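Local coordinates for protein probable alginate O-acetylase AlgJ (Pseudomonas putida, PDB 4O8V) that probably adds acetyl groups to mannuronate residues of alginate in the periplasm, as part of an inner-membrane complex with AlgI and AlgF, at residues A[64-70]-A[110-116]; A[84-88]-A[274-280]; A[16-20]-A[179-183]. All blocks are in the same frame, centred on the assembly; numbering follows the deposited sequence. Where two conformers were deposited one is given.

Interaction 1 (A[64-70]-A[110-116]); sequences KARVYTE and KARGQVF
K110 NZ bonds both V67 and E70. It donates to the carbonyl O of V67 at 2.8 Å, nearly in line with the C=O bond. It also forms a salt bridge with E70, 2.8 Å from OE2, on the syn lone pair of that oxygen; its bond to OE1 is weak. Y68 reaches past K110 in the opposite direction, with its CE1 3.5 Å from K110 CE. The Y68 hydroxyl receives the backbone N-H of V115, with OH to N at 2.9 Å and an angle of 168°. V115 N and a water both lie in the plane of the ring at this end. The water is 2.6 Å from Y68 OH and donates to K110 O.

F116 packs on the helix with one face. K64 CA sits over the ring centre, 4.1 Å from the centroid, in a CH-pi contact. A chi1 of -175° lets the K64 chain run along F116, with CD 3.5 Å from F116 CB. V67 CG2 meets F116 CE1 at 3.8 Å, and its CG1 packs on V115 CG2. K64 NZ leaves the contact and bonds the carbonyl O atoms of D120, L117 and L19. D120 is probably catalytic.

The end of helix 64-67 is thus tied to the loop that goes on to D120 and H122. V67 O, at the helix C-terminus, would be expected to help stabilise the charge of K110 together with E70.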
loop_
_atom_site.group_PDB
_atom_site.type_symbol
_atom_site.label_atom_id
_atom_site.label_comp_id
_atom_site.label_asym_id
_atom_site.label_seq_id
_atom_site.Cartn_x
_atom_site.Cartn_y
_atom_site.Cartn_z
ATOM N N LYS A 64 -3.035 10.145 0.879
ATOM C CA LYS A 64 -3.843 10.719 1.945
ATOM C C LYS A 64 -4.323 12.102 1.516
ATOM O O LYS A 64 -5.465 12.497 1.799
ATOM C CB LYS A 64 -3.061 10.807 3.256
ATOM C CG LYS A 64 -3.928 11.285 4.425
ATOM C CD LYS A 64 -3.237 11.118 5.756
ATOM C CE LYS A 64 -2.690 12.416 6.256
ATOM N NZ LYS A 64 -2.144 12.280 7.639
ATOM N N ALA A 65 -3.464 12.829 0.798
ATOM C CA ALA A 65 -3.816 14.172 0.319
ATOM C C ALA A 65 -4.961 14.171 -0.687
ATOM O O ALA A 65 -5.611 15.186 -0.887
ATOM C CB ALA A 65 -2.605 14.849 -0.293
ATOM N N ARG A 66 -5.182 13.044 -1.348
ATOM C CA ARG A 66 -6.282 12.909 -2.303
ATOM C C ARG A 66 -7.578 12.542 -1.590
ATOM O O ARG A 66 -8.649 12.987 -1.978
ATOM C CB ARG A 66 -5.954 11.829 -3.369
ATOM C CG ARG A 66 -7.053 11.636 -4.408
ATOM C CD ARG A 66 -6.698 10.568 -5.476
ATOM N NE ARG A 66 -5.342 10.703 -6.020
ATOM C CZ ARG A 66 -4.966 11.620 -6.906
ATOM N NH1 ARG A 66 -5.830 12.544 -7.336
ATOM N NH2 ARG A 66 -3.708 11.637 -7.348
ATOM N N VAL A 67 -7.476 11.717 -0.554
ATOM C CA VAL A 67 -8.649 11.253 0.165
ATOM C C VAL A 67 -9.140 12.324 1.146
ATOM O O VAL A 67 -10.344 12.462 1.358
ATOM C CB VAL A 67 -8.370 9.933 0.920
ATOM C CG1 VAL A 67 -9.590 9.504 1.742
ATOM C CG2 VAL A 67 -7.969 8.826 -0.064
ATOM N N TYR A 68 -8.208 13.077 1.735
ATOM C CA TYR A 68 -8.559 14.161 2.677
ATOM C C TYR A 68 -8.190 15.561 2.164
ATOM O O TYR A 68 -7.557 16.362 2.859
ATOM C CB TYR A 68 -7.911 13.871 4.048
ATOM C CG TYR A 68 -8.694 12.826 4.807
ATOM C CD1 TYR A 68 -9.885 13.173 5.454
ATOM C CD2 TYR A 68 -8.282 11.483 4.837
ATOM C CE1 TYR A 68 -10.640 12.225 6.125
ATOM C CE2 TYR A 68 -9.037 10.513 5.513
ATOM C CZ TYR A 68 -10.219 10.894 6.146
ATOM O OH TYR A 68 -10.985 9.949 6.801
ATOM N N THR A 69 -8.643 15.889 0.958
ATOM C CA THR A 69 -8.374 17.213 0.382
ATOM C C THR A 69 -8.961 18.338 1.220
ATOM O O THR A 69 -8.515 19.495 1.138
ATOM C CB THR A 69 -8.942 17.351 -1.038
ATOM O OG1 THR A 69 -10.368 17.233 -0.991
ATOM C CG2 THR A 69 -8.389 16.270 -1.935
ATOM N N GLU A 70 -9.956 18.008 2.037
ATOM C CA GLU A 70 -10.633 19.043 2.803
ATOM C C GLU A 70 -9.748 19.541 3.944
ATOM O O GLU A 70 -10.041 20.571 4.552
ATOM C CB GLU A 70 -11.987 18.539 3.343
ATOM C CG GLU A 70 -11.909 17.416 4.368
ATOM C CD GLU A 70 -12.100 16.027 3.737
ATOM O OE1 GLU A 70 -11.601 15.794 2.611
ATOM O OE2 GLU A 70 -12.769 15.177 4.369
ATOM N N LYS A 110 -15.317 7.331 4.703
ATOM C CA LYS A 110 -15.037 8.520 5.531
ATOM C C LYS A 110 -16.205 8.919 6.458
ATOM O O LYS A 110 -15.995 9.537 7.513
ATOM C CB LYS A 110 -14.666 9.721 4.646
ATOM C CG LYS A 110 -13.351 9.558 3.895
ATOM C CD LYS A 110 -13.162 10.652 2.865
ATOM C CE LYS A 110 -12.969 12.020 3.502
ATOM N NZ LYS A 110 -12.875 13.107 2.489
ATOM N N ALA A 111 -17.423 8.579 6.069
ATOM C CA ALA A 111 -18.584 8.921 6.896
ATOM C C ALA A 111 -18.562 8.190 8.241
ATOM O O ALA A 111 -19.120 8.678 9.233
ATOM C CB ALA A 111 -19.860 8.625 6.153
ATOM N N ARG A 112 -17.910 7.026 8.274
ATOM C CA ARG A 112 -17.845 6.209 9.481
ATOM C C ARG A 112 -16.798 6.702 10.486
ATOM O O ARG A 112 -16.925 6.473 11.692
ATOM C CB ARG A 112 -17.539 4.734 9.107
ATOM C CG ARG A 112 -18.601 4.072 8.232
ATOM C CD ARG A 112 -18.012 2.867 7.496
ATOM N NE ARG A 112 -17.491 1.860 8.413
ATOM C CZ ARG A 112 -16.828 0.770 8.029
ATOM N NH1 ARG A 112 -16.604 0.556 6.739
ATOM N NH2 ARG A 112 -16.392 -0.106 8.931
ATOM N N GLY A 113 -15.759 7.363 9.986
ATOM C CA GLY A 113 -14.653 7.796 10.812
ATOM C C GLY A 113 -13.424 7.974 9.939
ATOM O O GLY A 113 -13.529 7.929 8.715
ATOM N N GLN A 114 -12.274 8.200 10.564
ATOM C CA GLN A 114 -11.045 8.429 9.822
ATOM C C GLN A 114 -10.606 7.147 9.105
ATOM O O GLN A 114 -10.503 6.087 9.734
ATOM C CB GLN A 114 -9.935 8.912 10.748
ATOM C CG GLN A 114 -10.162 10.363 11.191
ATOM C CD GLN A 114 -9.038 10.903 12.047
ATOM O OE1 GLN A 114 -9.285 11.609 13.017
ATOM N NE2 GLN A 114 -7.790 10.619 11.661
ATOM N N VAL A 115 -10.328 7.268 7.809
ATOM C CA VAL A 115 -9.783 6.142 7.052
ATOM C C VAL A 115 -8.262 6.301 6.892
ATOM O O VAL A 115 -7.576 5.346 6.552
ATOM C CB VAL A 115 -10.501 5.978 5.677
ATOM C CG1 VAL A 115 -12.032 5.738 5.875
ATOM C CG2 VAL A 115 -10.257 7.146 4.748
ATOM N N PHE A 116 -7.740 7.499 7.173
ATOM C CA PHE A 116 -6.303 7.723 7.415
ATOM C C PHE A 116 -6.127 8.428 8.757
ATOM O O PHE A 116 -7.044 9.131 9.220
ATOM C CB PHE A 116 -5.641 8.609 6.338
ATOM C CG PHE A 116 -5.385 7.914 5.026
ATOM C CD1 PHE A 116 -6.410 7.766 4.102
ATOM C CD2 PHE A 116 -4.105 7.478 4.697
ATOM C CE1 PHE A 116 -6.189 7.155 2.896
ATOM C CE2 PHE A 116 -3.867 6.865 3.485
ATOM C CZ PHE A 116 -4.908 6.699 2.582
HETATM O O HOH W 1 -13.307 10.765 7.705
#

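Interaction 2 (A[84-88]-A[274-280]); sequences LYNQF and FPERYLP
F88 and F274 form a T-shaped pair. The edge of F88 meets the face of F274, with centroids 5.2 Å apart and planes at 83°. F88 CZ lies above the F274 ring, displaced toward its rim.

The aliphatic contacts fill in beside this pair. L279 CD2 sits over one face of F88, 3.9 Å from the centroid, in a CH-pi contact. A chi1 of -163° turns the F88 ring to the side of its own carbonyl carbon, so that L279 covers one face while the edge points at F274. L84 CD2 reaches the P280 ring, 3.9 Å from P280 CD. Replacing F88 by an alanine would probably open a gap beside L279 and leave the F274 face without the edge of F88. I42, L58 and I60 also border the F88 ring.

The polar element is the E276 carboxylate, which is buried against the helix. Its OE1 lies 3.5 Å from L84 CB, and its OE2 is 3.5 Å from Y85 CB. The bonds that satisfy it come from outside: OE2 accepts from A63 N, and OE1 makes a salt bridge with R66. Y85 crosses the glutamate at about a right angle and sends its OH away to D101 and M103. R277, next to E276, lies about 6 Å by side chain from the probable nucleophile S218.

Helix 84-94 rests on the C-terminal end of a parallel strand and the 3-10 turn after it. This is helix-on-sheet packing of an alpha/beta SGNH hydrolase-like domain.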
loop_
_atom_site.group_PDB
_atom_site.type_symbol
_atom_site.label_atom_id
_atom_site.label_comp_id
_atom_site.label_asym_id
_atom_site.label_seq_id
_atom_site.Cartn_x
_atom_site.Cartn_y
_atom_site.Cartn_z
ATOM N N LEU A 84 -2.657 11.366 -10.710
ATOM C CA LEU A 84 -1.690 10.266 -10.625
ATOM C C LEU A 84 -2.371 8.919 -10.340
ATOM O O LEU A 84 -2.026 7.903 -10.951
ATOM C CB LEU A 84 -0.649 10.565 -9.544
ATOM C CG LEU A 84 0.505 9.569 -9.350
ATOM C CD1 LEU A 84 1.215 9.288 -10.660
ATOM C CD2 LEU A 84 1.496 10.146 -8.326
ATOM N N TYR A 85 -3.333 8.920 -9.418
ATOM C CA TYR A 85 -4.064 7.711 -9.087
ATOM C C TYR A 85 -4.750 7.132 -10.326
ATOM O O TYR A 85 -4.563 5.959 -10.641
ATOM C CB TYR A 85 -5.087 8.002 -7.975
ATOM C CG TYR A 85 -5.968 6.830 -7.605
ATOM C CD1 TYR A 85 -5.535 5.862 -6.700
ATOM C CD2 TYR A 85 -7.232 6.683 -8.174
ATOM C CE1 TYR A 85 -6.341 4.784 -6.361
ATOM C CE2 TYR A 85 -8.054 5.617 -7.842
ATOM C CZ TYR A 85 -7.596 4.661 -6.942
ATOM O OH TYR A 85 -8.431 3.610 -6.628
ATOM N N ASN A 86 -5.500 7.976 -11.036
ATOM C CA ASN A 86 -6.199 7.599 -12.254
ATOM C C ASN A 86 -5.249 7.102 -13.341
ATOM O O ASN A 86 -5.509 6.087 -13.990
ATOM C CB ASN A 86 -7.009 8.800 -12.774
ATOM C CG ASN A 86 -7.804 8.490 -14.042
ATOM O OD1 ASN A 86 -8.579 7.529 -14.107
ATOM N ND2 ASN A 86 -7.625 9.318 -15.051
ATOM N N GLN A 87 -4.145 7.814 -13.544
ATOM C CA GLN A 87 -3.187 7.406 -14.567
ATOM C C GLN A 87 -2.468 6.108 -14.200
ATOM O O GLN A 87 -2.143 5.315 -15.086
ATOM C CB GLN A 87 -2.174 8.529 -14.826
ATOM C CG GLN A 87 -2.773 9.739 -15.556
ATOM C CD GLN A 87 -3.314 9.405 -16.964
ATOM O OE1 GLN A 87 -2.875 8.444 -17.611
ATOM N NE2 GLN A 87 -4.270 10.204 -17.435
ATOM N N PHE A 88 -2.204 5.901 -12.912
ATOM C CA PHE A 88 -1.641 4.631 -12.429
ATOM C C PHE A 88 -2.611 3.489 -12.794
ATOM O O PHE A 88 -2.225 2.465 -13.377
ATOM C CB PHE A 88 -1.404 4.701 -10.914
ATOM C CG PHE A 88 -0.465 3.647 -10.353
ATOM C CD1 PHE A 88 -0.100 2.523 -11.082
ATOM C CD2 PHE A 88 0.018 3.776 -9.053
ATOM C CE1 PHE A 88 0.751 1.566 -10.531
ATOM C CE2 PHE A 88 0.867 2.833 -8.501
ATOM C CZ PHE A 88 1.238 1.723 -9.241
ATOM N N PHE A 274 0.875 -0.948 -3.118
ATOM C CA PHE A 274 1.722 -0.011 -3.855
ATOM C C PHE A 274 1.071 1.376 -3.771
ATOM O O PHE A 274 0.186 1.700 -4.564
ATOM C CB PHE A 274 1.872 -0.477 -5.324
ATOM C CG PHE A 274 3.039 0.140 -6.068
ATOM C CD1 PHE A 274 3.219 1.519 -6.108
ATOM C CD2 PHE A 274 3.971 -0.675 -6.736
ATOM C CE1 PHE A 274 4.296 2.080 -6.818
ATOM C CE2 PHE A 274 5.059 -0.124 -7.428
ATOM C CZ PHE A 274 5.226 1.258 -7.462
ATOM N N PRO A 275 1.478 2.193 -2.795
ATOM C CA PRO A 275 0.855 3.512 -2.657
ATOM C C PRO A 275 1.155 4.412 -3.876
ATOM O O PRO A 275 2.259 4.348 -4.423
ATOM C CB PRO A 275 1.496 4.079 -1.374
ATOM C CG PRO A 275 1.963 2.837 -0.606
ATOM C CD PRO A 275 2.456 1.921 -1.728
ATOM N N GLU A 276 0.197 5.233 -4.294
ATOM C CA GLU A 276 0.339 5.947 -5.564
ATOM C C GLU A 276 1.573 6.858 -5.646
ATOM O O GLU A 276 2.189 6.958 -6.704
ATOM C CB GLU A 276 -0.930 6.755 -5.871
ATOM C CG GLU A 276 -1.187 7.931 -4.936
ATOM C CD GLU A 276 -2.193 8.939 -5.486
ATOM O OE1 GLU A 276 -1.804 9.817 -6.290
ATOM O OE2 GLU A 276 -3.372 8.881 -5.091
ATOM N N ARG A 277 1.964 7.489 -4.537
ATOM C CA ARG A 277 3.041 8.469 -4.570
ATOM C C ARG A 277 4.398 7.876 -4.955
ATOM O O ARG A 277 5.308 8.614 -5.302
ATOM C CB ARG A 277 3.174 9.173 -3.211
ATOM C CG ARG A 277 3.834 8.319 -2.105
ATOM C CD ARG A 277 3.767 9.090 -0.775
ATOM N NE ARG A 277 4.560 8.526 0.320
ATOM C CZ ARG A 277 4.039 7.782 1.295
ATOM N NH1 ARG A 277 2.746 7.484 1.275
ATOM N NH2 ARG A 277 4.808 7.326 2.277
ATOM N N TYR A 278 4.528 6.554 -4.878
ATOM C CA TYR A 278 5.794 5.895 -5.216
ATOM C C TYR A 278 6.002 5.708 -6.714
ATOM O O TYR A 278 7.111 5.403 -7.142
ATOM C CB TYR A 278 5.899 4.520 -4.537
ATOM C CG TYR A 278 6.132 4.590 -3.044
ATOM C CD1 TYR A 278 7.390 4.905 -2.525
ATOM C CD2 TYR A 278 5.090 4.357 -2.155
ATOM C CE1 TYR A 278 7.599 4.980 -1.153
ATOM C CE2 TYR A 278 5.287 4.430 -0.791
ATOM C CZ TYR A 278 6.539 4.737 -0.292
ATOM O OH TYR A 278 6.716 4.803 1.078
ATOM N N LEU A 279 4.949 5.854 -7.516
ATOM C CA LEU A 279 5.083 5.570 -8.951
ATOM C C LEU A 279 6.091 6.512 -9.646
ATOM O O LEU A 279 6.903 6.060 -10.453
ATOM C CB LEU A 279 3.721 5.643 -9.654
ATOM C CG LEU A 279 3.741 5.198 -11.128
ATOM C CD1 LEU A 279 4.143 3.743 -11.261
ATOM C CD2 LEU A 279 2.391 5.436 -11.776
ATOM N N PRO A 280 6.067 7.819 -9.324
ATOM C CA PRO A 280 7.094 8.623 -10.000
ATOM C C PRO A 280 8.366 8.807 -9.176
ATOM O O PRO A 280 9.077 9.790 -9.386
ATOM C CB PRO A 280 6.389 9.955 -10.219
ATOM C CG PRO A 280 5.451 10.071 -9.045
ATOM C CD PRO A 280 5.032 8.665 -8.691
#

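Interaction 3 (A[16-20]-A[179-183]); sequences DQWLF and LLPAP
This is a small surface contact between the start of strand 19-21, with the loop that leads into it, and the loop before strand 184-193. Strand 19-21 belongs to a two-stranded antiparallel sheet. Residues 179-183 form an irregular run. The two backbones come closest at Q17 and P181, whose CA atoms are 5.3 Å apart.

A single hydrogen bond joins the segments. The backbone N-H of A182 donates to Q17 OE1, at 3.0 Å from N and with an angle of 170° at the hydrogen. The bond is straight, but the donor stands above the carbonyl plane of the amide, 48° out of it. It therefore does not use a lone pair of OE1. Q17 has CG anti to its carbonyl carbon (chi1 -59°), and the chain beyond CG is extended. The amide is thereby laid alongside P181, with OE1 3.6 Å from P181 CA. Q17 has a second conformer, so this bond is probably not permanent.

The rest is apolar and turns on the P181 ring. P181 CB lies 3.8 Å from Q17 CB. On the L19 side, P181 CG is 3.8 Å from L19 CD1, and the two side chains cross at about a right angle. L19 is buried, with V11 and L13 of the neighbouring strand also against it. L170 also touches P181.

R118 bridges the same two segments. Its NH1 donates to both Q17 O and A182 O, while NH2 makes a weak bond to P183 O.

The chemistry implies a modest join. One hydrogen bond to a side-chain amide at the surface, probably not always made, and one proline ring against a leucine hold the loop to the sheet. The arginine adds charged donors to carbonyl oxygens on both sides.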
loop_
_atom_site.group_PDB
_atom_site.type_symbol
_atom_site.label_atom_id
_atom_site.label_comp_id
_atom_site.label_asym_id
_atom_site.label_seq_id
_atom_site.Cartn_x
_atom_site.Cartn_y
_atom_site.Cartn_z
ATOM N N ASP A 16 -6.554 22.074 10.818
ATOM C CA ASP A 16 -7.014 21.273 11.961
ATOM C C ASP A 16 -5.940 20.289 12.457
ATOM O O ASP A 16 -6.257 19.152 12.859
ATOM C CB ASP A 16 -8.310 20.498 11.609
ATOM C CG ASP A 16 -9.553 21.391 11.584
ATOM O OD1 ASP A 16 -9.418 22.634 11.723
ATOM O OD2 ASP A 16 -10.673 20.848 11.422
ATOM N N GLN A 17 -4.683 20.731 12.444
ATOM C CA GLN A 17 -3.548 19.922 12.909
ATOM C C GLN A 17 -3.403 18.587 12.131
ATOM O O GLN A 17 -2.949 17.580 12.677
ATOM C CB GLN A 17 -3.646 19.654 14.433
ATOM C CG GLN A 17 -3.669 20.949 15.296
ATOM C CD GLN A 17 -3.076 20.792 16.707
ATOM O OE1 GLN A 17 -3.405 19.864 17.455
ATOM N NE2 GLN A 17 -2.209 21.734 17.083
ATOM N N TRP A 18 -3.760 18.601 10.846
ATOM C CA TRP A 18 -3.453 17.471 9.946
ATOM C C TRP A 18 -2.042 17.665 9.355
ATOM O O TRP A 18 -1.633 18.799 9.101
ATOM C CB TRP A 18 -4.488 17.390 8.814
ATOM C CG TRP A 18 -5.746 16.653 9.198
ATOM C CD1 TRP A 18 -6.743 17.072 10.051
ATOM C CD2 TRP A 18 -6.122 15.359 8.749
ATOM N NE1 TRP A 18 -7.705 16.084 10.170
ATOM C CE2 TRP A 18 -7.351 15.037 9.360
ATOM C CE3 TRP A 18 -5.536 14.434 7.872
ATOM C CZ2 TRP A 18 -7.998 13.810 9.139
ATOM C CZ3 TRP A 18 -6.186 13.225 7.649
ATOM C CH2 TRP A 18 -7.400 12.928 8.277
ATOM N N LEU A 19 -1.330 16.566 9.119
ATOM C CA LEU A 19 -0.002 16.583 8.500
ATOM C C LEU A 19 -0.029 15.712 7.262
ATOM O O LEU A 19 -0.695 14.702 7.264
ATOM C CB LEU A 19 1.049 16.039 9.456
ATOM C CG LEU A 19 1.138 16.732 10.806
ATOM C CD1 LEU A 19 2.178 15.995 11.672
ATOM C CD2 LEU A 19 1.533 18.178 10.596
ATOM N N PHE A 20 0.729 16.070 6.235
ATOM C CA PHE A 20 0.831 15.216 5.047
ATOM C C PHE A 20 2.297 14.976 4.707
ATOM O O PHE A 20 3.164 15.778 5.070
ATOM C CB PHE A 20 0.124 15.852 3.850
ATOM C CG PHE A 20 -1.366 16.052 4.033
ATOM C CD1 PHE A 20 -2.262 15.066 3.670
ATOM C CD2 PHE A 20 -1.867 17.243 4.538
ATOM C CE1 PHE A 20 -3.653 15.263 3.822
ATOM C CE2 PHE A 20 -3.254 17.443 4.702
ATOM C CZ PHE A 20 -4.141 16.448 4.339
ATOM N N LEU A 179 4.186 23.108 20.138
ATOM C CA LEU A 179 3.538 23.355 18.856
ATOM C C LEU A 179 3.128 22.085 18.103
ATOM O O LEU A 179 2.413 22.183 17.113
ATOM C CB LEU A 179 4.452 24.178 17.957
ATOM C CG LEU A 179 4.427 25.708 18.070
ATOM C CD1 LEU A 179 4.252 26.196 19.503
ATOM C CD2 LEU A 179 5.705 26.264 17.476
ATOM N N LEU A 180 3.597 20.914 18.544
ATOM C CA LEU A 180 3.254 19.643 17.887
ATOM C C LEU A 180 1.749 19.438 17.864
ATOM O O LEU A 180 1.070 19.814 18.814
ATOM C CB LEU A 180 3.912 18.457 18.600
ATOM C CG LEU A 180 5.444 18.445 18.612
ATOM C CD1 LEU A 180 5.967 17.431 19.625
ATOM C CD2 LEU A 180 5.959 18.131 17.213
ATOM N N PRO A 181 1.222 18.837 16.786
ATOM C CA PRO A 181 -0.205 18.493 16.752
ATOM C C PRO A 181 -0.564 17.462 17.817
ATOM O O PRO A 181 0.303 16.711 18.268
ATOM C CB PRO A 181 -0.397 17.911 15.347
ATOM C CG PRO A 181 0.951 17.395 14.980
ATOM C CD PRO A 181 1.919 18.375 15.572
ATOM N N ALA A 182 -1.817 17.471 18.259
ATOM C CA ALA A 182 -2.307 16.431 19.159
ATOM C C ALA A 182 -2.044 15.047 18.551
ATOM O O ALA A 182 -2.213 14.858 17.347
ATOM C CB ALA A 182 -3.809 16.612 19.439
ATOM N N PRO A 183 -1.617 14.086 19.375
ATOM C CA PRO A 183 -1.496 12.715 18.871
ATOM C C PRO A 183 -2.818 12.193 18.329
ATOM O O PRO A 183 -3.884 12.594 18.819
ATOM C CB PRO A 183 -1.074 11.918 20.107
ATOM C CG PRO A 183 -0.520 12.922 21.047
ATOM C CD PRO A 183 -1.244 14.197 20.794
#

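The three contacts belong to one SGNH hydrolase-like chain. Interactions 1 and 2 have centres about 17 Å apart and touch where helix 64-67 meets the turn after strand 269-275. Interactions 1 and 3 have centres about 15 Å apart and also touch, Y68 packing on W18. Interactions 2 and 3 do not touch; their centres are about 25 Å apart. In sequence the segments run 16-20, 64-70, 84-88, 110-116, 179-183 and 274-280, so interaction 1 is nested within interaction 3 while interaction 2 crosses both. Segment 64-70 thus links the parallel-sheet side to the N-terminal hairpin. It comes close to the probable catalytic residue D120, and segment 110-116 comes close to H122.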